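VirX1 (PDB 6QGM) is a viral halogenase that iodinates diverse substrates and belongs by sequence to the tryptophan halogenase family, whose members are flavin-dependent. Local coordinates at residues Tyr139-Thr147 and Arg263-Thr271; Ile328-Ala336 and Leu346-Leu354. One frame throughout, in Å; residues are numbered along the deposited sequence.

Contact 1 of 2, residues Tyr139-Thr147 and Arg263-Thr271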
ATOM      1  N   TYR B 139       1.069 -24.172 -27.028  1.00 54.67           N
ATOM      2  CA  TYR B 139       1.045 -25.036 -28.240  1.00 57.65           C
ATOM      3  C   TYR B 139       1.855 -26.316 -28.013  1.00 59.15           C
ATOM      4  O   TYR B 139       1.398 -27.386 -28.462  1.00 63.63           O
ATOM      5  CB  TYR B 139       1.603 -24.296 -29.456  1.00 59.01           C
ATOM      6  CG  TYR B 139       0.805 -23.088 -29.874  1.00 59.17           C
ATOM      7  CD1 TYR B 139      -0.384 -23.233 -30.559  1.00 61.04           C
ATOM      8  CD2 TYR B 139       1.251 -21.806 -29.620  1.00 58.47           C
ATOM      9  CE1 TYR B 139      -1.128 -22.133 -30.940  1.00 62.53           C
ATOM     10  CE2 TYR B 139       0.536 -20.697 -30.026  1.00 60.97           C
ATOM     11  CZ  TYR B 139      -0.659 -20.859 -30.699  1.00 62.17           C
ATOM     12  OH  TYR B 139      -1.393 -19.777 -31.099  1.00 64.33           O
ATOM     13  N   LEU B 140       3.030 -26.210 -27.380  1.00 56.72           N
ATOM     14  CA  LEU B 140       3.891 -27.375 -27.032  1.00 55.43           C
ATOM     15  C   LEU B 140       3.073 -28.309 -26.128  1.00 53.28           C
ATOM     16  O   LEU B 140       2.987 -29.520 -26.420  1.00 55.30           O
ATOM     17  CB  LEU B 140       5.156 -26.898 -26.316  1.00 55.26           C
ATOM     18  CG  LEU B 140       6.083 -25.990 -27.126  1.00 57.64           C
ATOM     19  CD1 LEU B 140       7.316 -25.575 -26.308  1.00 59.24           C
ATOM     20  CD2 LEU B 140       6.492 -26.655 -28.444  1.00 58.43           C
ATOM     21  N   ALA B 141       2.490 -27.743 -25.072  1.00 49.95           N
ATOM     22  CA  ALA B 141       1.654 -28.449 -24.084  1.00 49.48           C
ATOM     23  C   ALA B 141       0.486 -29.112 -24.808  1.00 51.31           C
ATOM     24  O   ALA B 141       0.249 -30.297 -24.576  1.00 55.29           O
ATOM     25  CB  ALA B 141       1.181 -27.487 -23.032  1.00 49.23           C
ATOM     26  N   GLU B 142      -0.183 -28.382 -25.695  1.00 54.94           N
ATOM     27  CA  GLU B 142      -1.451 -28.826 -26.337  1.00 56.28           C
ATOM     28  C   GLU B 142      -1.178 -29.967 -27.319  1.00 56.92           C
ATOM     29  O   GLU B 142      -1.984 -30.900 -27.325  1.00 61.33           O
ATOM     30  CB  GLU B 142      -2.172 -27.659 -27.017  1.00 56.92           C
ATOM     31  CG  GLU B 142      -2.975 -26.838 -26.034  1.00 58.38           C
ATOM     32  CD  GLU B 142      -4.024 -25.907 -26.612  1.00 59.42           C
ATOM     33  OE1 GLU B 142      -4.444 -26.129 -27.752  1.00 60.59           O
ATOM     34  OE2 GLU B 142      -4.445 -24.970 -25.899  1.00 60.53           O
ATOM     35  N   HIS B 143      -0.097 -29.912 -28.100  1.00 55.92           N
ATOM     36  CA  HIS B 143       0.230 -30.944 -29.125  1.00 55.35           C
ATOM     37  C   HIS B 143       1.325 -31.891 -28.617  1.00 54.16           C
ATOM     38  O   HIS B 143       1.805 -32.699 -29.419  1.00 54.39           O
ATOM     39  CB  HIS B 143       0.571 -30.256 -30.450  1.00 56.03           C
ATOM     40  CG  HIS B 143      -0.575 -29.465 -30.971  1.00 54.78           C
ATOM     41  ND1 HIS B 143      -0.834 -28.184 -30.556  1.00 54.21           N
ATOM     42  CD2 HIS B 143      -1.546 -29.779 -31.838  1.00 56.22           C
ATOM     43  CE1 HIS B 143      -1.910 -27.729 -31.157  1.00 54.55           C
ATOM     44  NE2 HIS B 143      -2.349 -28.678 -31.976  1.00 55.90           N
ATOM     45  N   ASN B 144       1.686 -31.807 -27.329  1.00 54.10           N
ATOM     46  CA  ASN B 144       2.610 -32.757 -26.651  1.00 54.96           C
ATOM     47  C   ASN B 144       3.946 -32.790 -27.416  1.00 57.01           C
ATOM     48  O   ASN B 144       4.470 -33.890 -27.696  1.00 57.42           O
ATOM     49  CB  ASN B 144       1.967 -34.145 -26.551  1.00 54.93           C
ATOM     50  CG  ASN B 144       2.688 -35.059 -25.593  1.00 54.05           C
ATOM     51  OD1 ASN B 144       3.065 -34.646 -24.491  1.00 52.36           O
ATOM     52  ND2 ASN B 144       2.882 -36.297 -26.020  1.00 55.80           N
ATOM     53  N   ARG B 145       4.489 -31.614 -27.732  1.00 56.88           N
ATOM     54  CA  ARG B 145       5.758 -31.448 -28.478  1.00 57.33           C
ATOM     55  C   ARG B 145       6.756 -30.714 -27.591  1.00 56.10           C
ATOM     56  O   ARG B 145       6.330 -30.091 -26.610  1.00 51.86           O
ATOM     57  CB  ARG B 145       5.525 -30.695 -29.791  1.00 58.31           C
ATOM     58  CG  ARG B 145       4.356 -31.222 -30.603  1.00 58.71           C
ATOM     59  CD  ARG B 145       4.466 -32.705 -30.896  1.00 60.61           C
ATOM     60  NE  ARG B 145       3.421 -33.115 -31.813  1.00 61.06           N
ATOM     61  CZ  ARG B 145       3.610 -33.372 -33.098  1.00 63.71           C
ATOM     62  NH1 ARG B 145       4.813 -33.319 -33.645  1.00 65.06           N
ATOM     63  NH2 ARG B 145       2.586 -33.712 -33.854  1.00 66.99           N
ATOM     64  N   LEU B 146       8.033 -30.757 -27.968  1.00 58.38           N
ATOM     65  CA  LEU B 146       9.111 -30.050 -27.242  1.00 59.15           C
ATOM     66  C   LEU B 146      10.224 -29.663 -28.220  1.00 62.56           C
ATOM     67  O   LEU B 146      10.411 -30.364 -29.241  1.00 66.80           O
ATOM     68  CB  LEU B 146       9.604 -30.963 -26.119  1.00 58.54           C
ATOM     69  CG  LEU B 146      10.194 -30.277 -24.892  1.00 58.08           C
ATOM     70  CD1 LEU B 146       9.360 -29.098 -24.434  1.00 56.00           C
ATOM     71  CD2 LEU B 146      10.331 -31.272 -23.752  1.00 58.55           C
ATOM     72  N   THR B 147      10.915 -28.563 -27.924  1.00 61.89           N
ATOM     73  CA  THR B 147      12.017 -27.996 -28.741  1.00 62.34           C
ATOM     74  C   THR B 147      12.868 -27.113 -27.830  1.00 63.99           C
ATOM     75  O   THR B 147      12.285 -26.559 -26.856  1.00 61.54           O
ATOM     76  CB  THR B 147      11.480 -27.203 -29.935  1.00 61.03           C
ATOM     77  OG1 THR B 147      12.553 -26.438 -30.480  1.00 61.36           O
ATOM     78  CG2 THR B 147      10.373 -26.257 -29.552  1.00 59.29           C
ATOM     79  N   ARG B 263       2.411 -45.572 -24.033  1.00 69.09           N
ATOM     80  CA  ARG B 263       3.418 -44.727 -23.347  1.00 66.63           C
ATOM     81  C   ARG B 263       3.769 -43.477 -24.161  1.00 65.30           C
ATOM     82  O   ARG B 263       3.841 -42.390 -23.572  1.00 63.09           O
ATOM     83  CB  ARG B 263       4.649 -45.581 -23.073  1.00 65.19           C
ATOM     84  CG  ARG B 263       5.755 -44.860 -22.326  1.00 64.88           C
ATOM     85  CD  ARG B 263       6.974 -45.731 -22.440  1.00 65.83           C
ATOM     86  NE  ARG B 263       8.042 -45.248 -21.610  1.00 65.21           N
ATOM     87  CZ  ARG B 263       9.332 -45.407 -21.856  1.00 66.09           C
ATOM     88  NH1 ARG B 263       9.724 -46.052 -22.940  1.00 68.57           N
ATOM     89  NH2 ARG B 263      10.222 -44.925 -21.014  1.00 65.90           N
ATOM     90  N   GLU B 264       4.033 -43.636 -25.457  1.00 68.60           N
ATOM     91  CA  GLU B 264       4.402 -42.515 -26.372  1.00 68.71           C
ATOM     92  C   GLU B 264       3.255 -41.499 -26.355  1.00 66.33           C
ATOM     93  O   GLU B 264       3.568 -40.334 -26.093  1.00 68.30           O
ATOM     94  CB  GLU B 264       4.674 -43.039 -27.780  1.00 70.66           C
ATOM     95  CG  GLU B 264       5.936 -43.890 -27.868  1.00 73.41           C
ATOM     96  CD  GLU B 264       6.367 -44.274 -29.277  1.00 77.99           C
ATOM     97  OE1 GLU B 264       6.049 -43.518 -30.221  1.00 83.50           O
ATOM     98  OE2 GLU B 264       7.018 -45.333 -29.448  1.00 78.74           O
ATOM     99  N   GLU B 265       2.001 -41.930 -26.559  1.00 65.73           N
ATOM    100  CA  GLU B 265       0.802 -41.049 -26.634  1.00 67.88           C
ATOM    101  C   GLU B 265       0.492 -40.404 -25.272  1.00 65.86           C
ATOM    102  O   GLU B 265       0.041 -39.247 -25.255  1.00 64.88           O
ATOM    103  CB  GLU B 265      -0.437 -41.823 -27.099  1.00 70.37           C
ATOM    104  CG  GLU B 265      -0.514 -42.067 -28.593  1.00 75.19           C
ATOM    105  CD  GLU B 265      -1.922 -42.412 -29.106  1.00 78.89           C
ATOM    106  OE1 GLU B 265      -2.921 -41.953 -28.498  1.00 79.33           O
ATOM    107  OE2 GLU B 265      -2.048 -43.095 -30.150  1.00 82.68           O
ATOM    108  N   GLU B 266       0.722 -41.125 -24.174  1.00 67.81           N
ATOM    109  CA  GLU B 266       0.181 -40.803 -22.821  1.00 66.44           C
ATOM    110  C   GLU B 266       1.145 -39.935 -22.012  1.00 61.62           C
ATOM    111  O   GLU B 266       0.659 -39.207 -21.136  1.00 59.47           O
ATOM    112  CB  GLU B 266      -0.062 -42.081 -22.022  1.00 69.45           C
ATOM    113  CG  GLU B 266      -1.316 -42.835 -22.393  1.00 71.55           C
ATOM    114  CD  GLU B 266      -1.693 -43.824 -21.301  1.00 74.07           C
ATOM    115  OE1 GLU B 266      -2.211 -43.364 -20.236  1.00 74.46           O
ATOM    116  OE2 GLU B 266      -1.423 -45.036 -21.491  1.00 70.42           O
ATOM    117  N   MET B 267       2.452 -40.051 -22.248  1.00 59.62           N
ATOM    118  CA  MET B 267       3.502 -39.358 -21.458  1.00 58.84           C
ATOM    119  C   MET B 267       3.473 -37.869 -21.791  1.00 60.70           C
ATOM    120  O   MET B 267       4.322 -37.395 -22.569  1.00 64.27           O
ATOM    121  CB  MET B 267       4.889 -39.936 -21.747  1.00 57.66           C
ATOM    122  CG  MET B 267       5.926 -39.461 -20.777  1.00 55.85           C
ATOM    123  SD  MET B 267       7.556 -40.046 -21.249  1.00 56.67           S
ATOM    124  CE  MET B 267       7.243 -41.809 -21.352  1.00 58.68           C
ATOM    125  N   HIS B 268       2.522 -37.154 -21.192  1.00 62.72           N
ATOM    126  CA  HIS B 268       2.211 -35.747 -21.533  1.00 62.11           C
ATOM    127  C   HIS B 268       3.246 -34.793 -20.934  1.00 63.77           C
ATOM    128  O   HIS B 268       3.700 -34.990 -19.792  1.00 61.77           O
ATOM    129  CB  HIS B 268       0.767 -35.406 -21.154  1.00 58.56           C
ATOM    130  CG  HIS B 268      -0.216 -36.075 -22.055  1.00 57.33           C
ATOM    131  ND1 HIS B 268      -1.508 -36.306 -21.691  1.00 57.01           N
ATOM    132  CD2 HIS B 268      -0.082 -36.592 -23.295  1.00 57.57           C
ATOM    133  CE1 HIS B 268      -2.136 -36.924 -22.667  1.00 57.96           C
ATOM    134  NE2 HIS B 268      -1.284 -37.108 -23.658  1.00 58.19           N
ATOM    135  N   ASN B 269       3.641 -33.860 -21.797  1.00 67.18           N
ATOM    136  CA  ASN B 269       4.156 -32.490 -21.558  1.00 67.05           C
ATOM    137  C   ASN B 269       3.546 -31.734 -20.354  1.00 66.02           C
ATOM    138  O   ASN B 269       3.985 -30.592 -20.145  1.00 61.71           O
ATOM    139  CB  ASN B 269       3.799 -31.689 -22.808  1.00 69.58           C
ATOM    140  CG  ASN B 269       4.955 -30.896 -23.348  1.00 70.92           C
ATOM    141  OD1 ASN B 269       6.008 -30.827 -22.721  1.00 76.07           O
ATOM    142  ND2 ASN B 269       4.757 -30.314 -24.517  1.00 72.13           N
ATOM    143  N   VAL B 270       2.517 -32.250 -19.657  1.00 63.34           N
ATOM    144  CA  VAL B 270       1.739 -31.454 -18.656  1.00 62.46           C
ATOM    145  C   VAL B 270       1.350 -32.287 -17.422  1.00 60.32           C
ATOM    146  O   VAL B 270       1.220 -33.514 -17.536  1.00 57.55           O
ATOM    147  CB  VAL B 270       0.473 -30.831 -19.278  1.00 65.59           C
ATOM    148  CG1 VAL B 270       0.781 -30.046 -20.545  1.00 68.42           C
ATOM    149  CG2 VAL B 270      -0.608 -31.870 -19.535  1.00 66.94           C
ATOM    150  N   THR B 271       1.157 -31.604 -16.287  1.00 58.26           N
ATOM    151  CA  THR B 271       0.401 -32.094 -15.109  1.00 58.81           C
ATOM    152  C   THR B 271      -1.082 -31.772 -15.339  1.00 59.47           C
ATOM    153  O   THR B 271      -1.413 -30.581 -15.403  1.00 60.95           O
ATOM    154  CB  THR B 271       0.915 -31.490 -13.794  1.00 57.18           C
ATOM    155  OG1 THR B 271       2.327 -31.642 -13.677  1.00 57.82           O
ATOM    156  CG2 THR B 271       0.299 -32.139 -12.582  1.00 56.63           C
TER
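The Schellman motif that ends helix 137-143 presents Asn144 and the last-turn carbonyl of Leu140 to Asn269, on the approach to strand 270-275. Asn144 takes a positive phi of 57°, and the chain reverses so that Arg145 N reaches back to Leu140 O at 2.9 Å. Asn144 CG lies anti to the backbone nitrogen (chi1 -166°), which carries the carboxamide across to the other segment. There Asn144 OD1 accepts the backbone N-H of Asn269 at 2.9 Å, a nearly straight bond that meets the oxygen almost head-on.

Asn269 answers with its own carboxamide. Its ND2 lies 2.7 Å from Leu140 O and 2.6 Å from Arg145 O; both bonds are bent and weak, but together they join the two ends of the helix-terminating turn through one nitrogen. Leu140 O thus takes a donor from each segment. Asn144 also stands close to right angles to the His268 ring, its amide plane turned 80° from the imidazole, with OD1 at the ring edge 3.9 Å from His268 CD2.

Val270 leads toward the seven-stranded mixed sheet, in which strand 270-275 lies between strands 78-82 and 279-285. On this side the contact turns apolar: Val270 CG1 rests against Ala141 CB at 3.6 Å, in the last turn of the helix. His518, which starts helix 518-527, touches both segments: its ND1 donates to Met267 O, and its backbone bonds that of Asn144. The guanidinium of Arg145 turns to the carbonyl oxygens of Leu515 and Lys513.

Contact 2 of 2, residues Ile328-Ala336 and Leu346-Leu354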
ATOM      1  N   ILE B 328      -3.092 -35.315   5.215  1.00 76.38           N
ATOM      2  CA  ILE B 328      -2.335 -34.143   4.703  1.00 79.33           C
ATOM      3  C   ILE B 328      -2.508 -33.014   5.721  1.00 78.58           C
ATOM      4  O   ILE B 328      -3.686 -32.662   6.019  1.00 80.35           O
ATOM      5  CB  ILE B 328      -2.771 -33.723   3.285  1.00 79.47           C
ATOM      6  CG1 ILE B 328      -4.275 -33.457   3.175  1.00 80.23           C
ATOM      7  CG2 ILE B 328      -2.292 -34.756   2.280  1.00 78.12           C
ATOM      8  CD1 ILE B 328      -4.630 -32.454   2.093  1.00 80.86           C
ATOM      9  N   GLY B 329      -1.383 -32.479   6.219  1.00 73.83           N
ATOM     10  CA  GLY B 329      -1.357 -31.225   6.979  1.00 72.09           C
ATOM     11  C   GLY B 329      -1.579 -30.027   6.070  1.00 68.68           C
ATOM     12  O   GLY B 329      -0.556 -29.406   5.745  1.00 72.95           O
ATOM     13  N   HIS B 330      -2.836 -29.709   5.716  1.00 64.30           N
ATOM     14  CA  HIS B 330      -3.188 -28.650   4.733  1.00 65.90           C
ATOM     15  C   HIS B 330      -3.209 -27.282   5.432  1.00 66.18           C
ATOM     16  O   HIS B 330      -4.287 -26.830   5.884  1.00 68.53           O
ATOM     17  CB  HIS B 330      -4.511 -28.961   4.021  1.00 64.40           C
ATOM     18  CG  HIS B 330      -4.616 -28.340   2.666  1.00 62.31           C
ATOM     19  ND1 HIS B 330      -5.595 -28.686   1.779  1.00 59.88           N
ATOM     20  CD2 HIS B 330      -3.848 -27.431   2.036  1.00 62.36           C
ATOM     21  CE1 HIS B 330      -5.450 -27.997   0.668  1.00 60.95           C
ATOM     22  NE2 HIS B 330      -4.384 -27.224   0.799  1.00 61.08           N
ATOM     23  N   GLY B 331      -2.036 -26.656   5.510  1.00 62.63           N
ATOM     24  CA  GLY B 331      -1.808 -25.459   6.332  1.00 63.99           C
ATOM     25  C   GLY B 331      -0.330 -25.204   6.512  1.00 62.94           C
ATOM     26  O   GLY B 331       0.468 -25.666   5.677  1.00 66.38           O
ATOM     27  N   LYS B 332       0.018 -24.495   7.582  1.00 61.01           N
ATOM     28  CA  LYS B 332       1.404 -24.093   7.916  1.00 61.82           C
ATOM     29  C   LYS B 332       1.533 -24.032   9.435  1.00 58.96           C
ATOM     30  O   LYS B 332       0.537 -23.704  10.111  1.00 58.67           O
ATOM     31  CB  LYS B 332       1.699 -22.697   7.366  1.00 63.28           C
ATOM     32  CG  LYS B 332       0.525 -21.742   7.541  1.00 65.04           C
ATOM     33  CD  LYS B 332       0.863 -20.297   7.508  1.00 67.35           C
ATOM     34  CE  LYS B 332      -0.252 -19.469   8.106  1.00 66.71           C
ATOM     35  NZ  LYS B 332      -0.029 -18.018   7.875  1.00 70.71           N
ATOM     36  N   ARG B 333       2.730 -24.309   9.938  1.00 55.76           N
ATOM     37  CA  ARG B 333       3.126 -23.929  11.310  1.00 54.05           C
ATOM     38  C   ARG B 333       3.113 -22.394  11.383  1.00 53.48           C
ATOM     39  O   ARG B 333       3.313 -21.722  10.336  1.00 51.06           O
ATOM     40  CB  ARG B 333       4.500 -24.507  11.637  1.00 54.06           C
ATOM     41  CG  ARG B 333       4.600 -26.018  11.493  1.00 55.02           C
ATOM     42  CD  ARG B 333       3.815 -26.728  12.575  1.00 55.70           C
ATOM     43  NE  ARG B 333       3.472 -28.097  12.218  1.00 55.01           N
ATOM     44  CZ  ARG B 333       2.797 -28.910  13.011  1.00 55.75           C
ATOM     45  NH1 ARG B 333       2.419 -28.498  14.210  1.00 58.17           N
ATOM     46  NH2 ARG B 333       2.503 -30.128  12.614  1.00 56.33           N
ATOM     47  N   THR B 334       2.893 -21.849  12.577  1.00 52.92           N
ATOM     48  CA  THR B 334       2.827 -20.381  12.814  1.00 51.61           C
ATOM     49  C   THR B 334       4.217 -19.770  12.600  1.00 50.15           C
ATOM     50  O   THR B 334       4.301 -18.551  12.447  1.00 48.36           O
ATOM     51  CB  THR B 334       2.212 -20.102  14.195  1.00 51.37           C
ATOM     52  OG1 THR B 334       3.003 -20.726  15.202  1.00 50.31           O
ATOM     53  CG2 THR B 334       0.807 -20.643  14.315  1.00 51.93           C
ATOM     54  N   ARG B 335       5.263 -20.604  12.611  1.00 49.96           N
ATOM     55  CA  ARG B 335       6.660 -20.207  12.331  1.00 50.62           C
ATOM     56  C   ARG B 335       7.421 -21.411  11.786  1.00 53.60           C
ATOM     57  O   ARG B 335       7.142 -22.539  12.231  1.00 55.54           O
ATOM     58  CB  ARG B 335       7.362 -19.734  13.599  1.00 50.92           C
ATOM     59  CG  ARG B 335       6.951 -18.345  14.059  1.00 52.02           C
ATOM     60  CD  ARG B 335       7.717 -17.927  15.298  1.00 52.27           C
ATOM     61  NE  ARG B 335       7.480 -18.866  16.377  1.00 53.00           N
ATOM     62  CZ  ARG B 335       8.140 -18.886  17.523  1.00 54.47           C
ATOM     63  NH1 ARG B 335       9.058 -17.974  17.786  1.00 56.03           N
ATOM     64  NH2 ARG B 335       7.852 -19.796  18.430  1.00 55.66           N
ATOM     65  N   ALA B 336       8.374 -21.162  10.888  1.00 55.75           N
ATOM     66  CA  ALA B 336       9.244 -22.180  10.262  1.00 56.81           C
ATOM     67  C   ALA B 336      10.527 -22.345  11.087  1.00 58.47           C
ATOM     68  O   ALA B 336      10.971 -23.504  11.288  1.00 60.32           O
ATOM     69  CB  ALA B 336       9.555 -21.749   8.860  1.00 57.04           C
ATOM     70  N   LEU B 346       7.215 -30.518   4.309  1.00 69.93           N
ATOM     71  CA  LEU B 346       5.849 -30.735   4.842  1.00 68.81           C
ATOM     72  C   LEU B 346       5.837 -30.563   6.364  1.00 68.57           C
ATOM     73  O   LEU B 346       4.749 -30.298   6.898  1.00 69.19           O
ATOM     74  CB  LEU B 346       5.362 -32.124   4.417  1.00 70.30           C
ATOM     75  CG  LEU B 346       5.283 -32.377   2.903  1.00 68.85           C
ATOM     76  CD1 LEU B 346       4.163 -33.361   2.595  1.00 69.02           C
ATOM     77  CD2 LEU B 346       5.064 -31.099   2.101  1.00 65.92           C
ATOM     78  N   SER B 347       6.992 -30.667   7.029  1.00 66.27           N
ATOM     79  CA  SER B 347       7.159 -30.391   8.479  1.00 63.46           C
ATOM     80  C   SER B 347       6.741 -28.946   8.790  1.00 62.07           C
ATOM     81  O   SER B 347       6.275 -28.700   9.919  1.00 65.00           O
ATOM     82  CB  SER B 347       8.572 -30.647   8.920  1.00 63.48           C
ATOM     83  OG  SER B 347       9.468 -29.849   8.178  1.00 63.91           O
ATOM     84  N   TYR B 348       6.911 -28.026   7.833  1.00 58.75           N
ATOM     85  CA  TYR B 348       6.517 -26.597   7.990  1.00 56.38           C
ATOM     86  C   TYR B 348       5.113 -26.367   7.427  1.00 55.63           C
ATOM     87  O   TYR B 348       4.232 -25.879   8.181  1.00 59.10           O
ATOM     88  CB  TYR B 348       7.500 -25.625   7.336  1.00 54.38           C
ATOM     89  CG  TYR B 348       6.909 -24.247   7.168  1.00 54.80           C
ATOM     90  CD1 TYR B 348       6.594 -23.470   8.266  1.00 54.75           C
ATOM     91  CD2 TYR B 348       6.616 -23.733   5.923  1.00 55.93           C
ATOM     92  CE1 TYR B 348       6.025 -22.217   8.145  1.00 54.89           C
ATOM     93  CE2 TYR B 348       6.036 -22.485   5.766  1.00 55.35           C
ATOM     94  CZ  TYR B 348       5.739 -21.718   6.879  1.00 55.93           C
ATOM     95  OH  TYR B 348       5.183 -20.476   6.716  1.00 53.69           O
ATOM     96  N   GLY B 349       4.904 -26.667   6.143  1.00 53.63           N
ATOM     97  CA  GLY B 349       3.660 -26.294   5.429  1.00 54.07           C
ATOM     98  C   GLY B 349       3.415 -27.148   4.200  1.00 55.19           C
ATOM     99  O   GLY B 349       4.346 -27.859   3.736  1.00 59.52           O
ATOM    100  N   PHE B 350       2.188 -27.095   3.693  1.00 55.75           N
ATOM    101  CA  PHE B 350       1.736 -27.865   2.514  1.00 56.94           C
ATOM    102  C   PHE B 350       0.479 -27.190   1.956  1.00 57.69           C
ATOM    103  O   PHE B 350      -0.436 -26.877   2.735  1.00 67.59           O
ATOM    104  CB  PHE B 350       1.528 -29.329   2.921  1.00 56.35           C
ATOM    105  CG  PHE B 350       0.868 -30.193   1.878  1.00 56.29           C
ATOM    106  CD1 PHE B 350      -0.509 -30.222   1.745  1.00 54.48           C
ATOM    107  CD2 PHE B 350       1.626 -30.970   1.012  1.00 55.98           C
ATOM    108  CE1 PHE B 350      -1.112 -31.024   0.783  1.00 53.15           C
ATOM    109  CE2 PHE B 350       1.018 -31.759   0.048  1.00 53.49           C
ATOM    110  CZ  PHE B 350      -0.345 -31.791  -0.056  1.00 51.95           C
ATOM    111  N   ILE B 351       0.451 -26.959   0.647  1.00 54.83           N
ATOM    112  CA  ILE B 351      -0.777 -26.665  -0.146  1.00 57.72           C
ATOM    113  C   ILE B 351      -1.020 -27.871  -1.047  1.00 58.59           C
ATOM    114  O   ILE B 351      -0.051 -28.380  -1.598  1.00 61.74           O
ATOM    115  CB  ILE B 351      -0.628 -25.363  -0.956  1.00 60.20           C
ATOM    116  CG1 ILE B 351      -0.095 -24.219  -0.099  1.00 63.37           C
ATOM    117  CG2 ILE B 351      -1.931 -24.991  -1.646  1.00 60.57           C
ATOM    118  CD1 ILE B 351       0.579 -23.128  -0.888  1.00 60.82           C
ATOM    119  N   GLU B 352      -2.260 -28.343  -1.160  1.00 62.03           N
ATOM    120  CA  GLU B 352      -2.603 -29.420  -2.120  1.00 62.59           C
ATOM    121  C   GLU B 352      -1.994 -29.015  -3.458  1.00 58.89           C
ATOM    122  O   GLU B 352      -2.027 -27.833  -3.809  1.00 57.94           O
ATOM    123  CB  GLU B 352      -4.113 -29.624  -2.178  1.00 65.64           C
ATOM    124  CG  GLU B 352      -4.906 -28.408  -2.668  1.00 67.39           C
ATOM    125  CD  GLU B 352      -6.386 -28.693  -2.790  1.00 69.43           C
ATOM    126  OE1 GLU B 352      -6.714 -29.878  -2.926  1.00 74.94           O
ATOM    127  OE2 GLU B 352      -7.196 -27.784  -2.660  1.00 73.92           O
ATOM    128  N   PRO B 353      -1.394 -29.953  -4.225  1.00 56.13           N
ATOM    129  CA  PRO B 353      -0.565 -29.589  -5.389  1.00 54.11           C
ATOM    130  C   PRO B 353      -1.336 -29.228  -6.670  1.00 50.93           C
ATOM    131  O   PRO B 353      -0.946 -29.652  -7.722  1.00 50.92           O
ATOM    132  CB  PRO B 353       0.280 -30.847  -5.591  1.00 52.85           C
ATOM    133  CG  PRO B 353      -0.701 -31.956  -5.209  1.00 55.42           C
ATOM    134  CD  PRO B 353      -1.489 -31.405  -4.029  1.00 55.81           C
ATOM    135  N   LEU B 354      -2.398 -28.437  -6.549  1.00 50.98           N
ATOM    136  CA  LEU B 354      -3.227 -27.962  -7.692  1.00 52.94           C
ATOM    137  C   LEU B 354      -2.412 -26.962  -8.529  1.00 52.56           C
ATOM    138  O   LEU B 354      -2.683 -26.843  -9.740  1.00 52.19           O
ATOM    139  CB  LEU B 354      -4.512 -27.321  -7.151  1.00 51.68           C
ATOM    140  CG  LEU B 354      -5.533 -26.925  -8.213  1.00 51.78           C
ATOM    141  CD1 LEU B 354      -5.987 -28.132  -9.008  1.00 52.68           C
ATOM    142  CD2 LEU B 354      -6.733 -26.232  -7.593  1.00 51.57           C
TER
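Phe350 packs against Ile328, Gly329 and His330 where the short, weakly bonded strand 349-350 runs antiparallel to strand 331-333, the middle member of a small three-stranded sheet completed by strand 241-243. From CB outward, the Phe350 side chain is laid along the opposing loop. CB sits 3.5 Å from Gly329 O. With CG anti to the backbone nitrogen (chi1 171°), CG and CD1 both pass beside Gly329 O, CG at 4.2 Å, and CD1 comes toward the imidazole of His330. The two rings form an edge-to-face pair, the edge of Phe350 pointing at the face of His330, with centroids 5.9 Å apart and planes at 73°. Further out, CE1 meets Ile328 CD1 at 4.0 Å, so an aliphatic branch contacts the outer part of the ring.

The backbone pairing itself is short. Phe350 N donates to Gly331 O at 3.0 Å, and Arg333 N donates to Tyr348 O at 2.8 Å; between them Lys332 and Gly349 face each other as a non-hydrogen-bonded pair.

His330 reaches beyond the sheet as well. Its CE1 touches the aliphatic part of Glu352, 3.4 Å from CG, and the ring and carboxylate planes lie steeply inclined to one another. The polar ends are held by neighbours: His330 ND1 by Asn250 O, and the Glu352 carboxylate by Tyr407, Asn250 and Trp280. Lys332 NZ forms salt bridges with Asp393 and Asp397 of helix 382-408. At the other end of the pairing, Ala336 comes back over one face of the Tyr348 ring, its CB 3.5 Å from CD1.

In the fold
From the N terminus the chain lays down strands 6-10 and 31-36 before reaching helix 137-143. Contact 1 closes a loop of 115 residues including strands 187-198, 206-211 and 221-224 of the eight-stranded sheet, and leads into strand 270-275 of the seven-stranded sheet. The last strand of that sheet along the chain, 324-327, lies at one edge and runs on to contact 2, whose nine-residue loop holds strands 337-338 and 341-343. Contact 2 pairs two strands of the small three-stranded sheet, joining the seven-stranded sheet's end to the chain toward helix 360-373. Contacts 1 and 2 neither nest nor cross, and their centres lie about 30 Å apart, on opposite sides of the chain's centre.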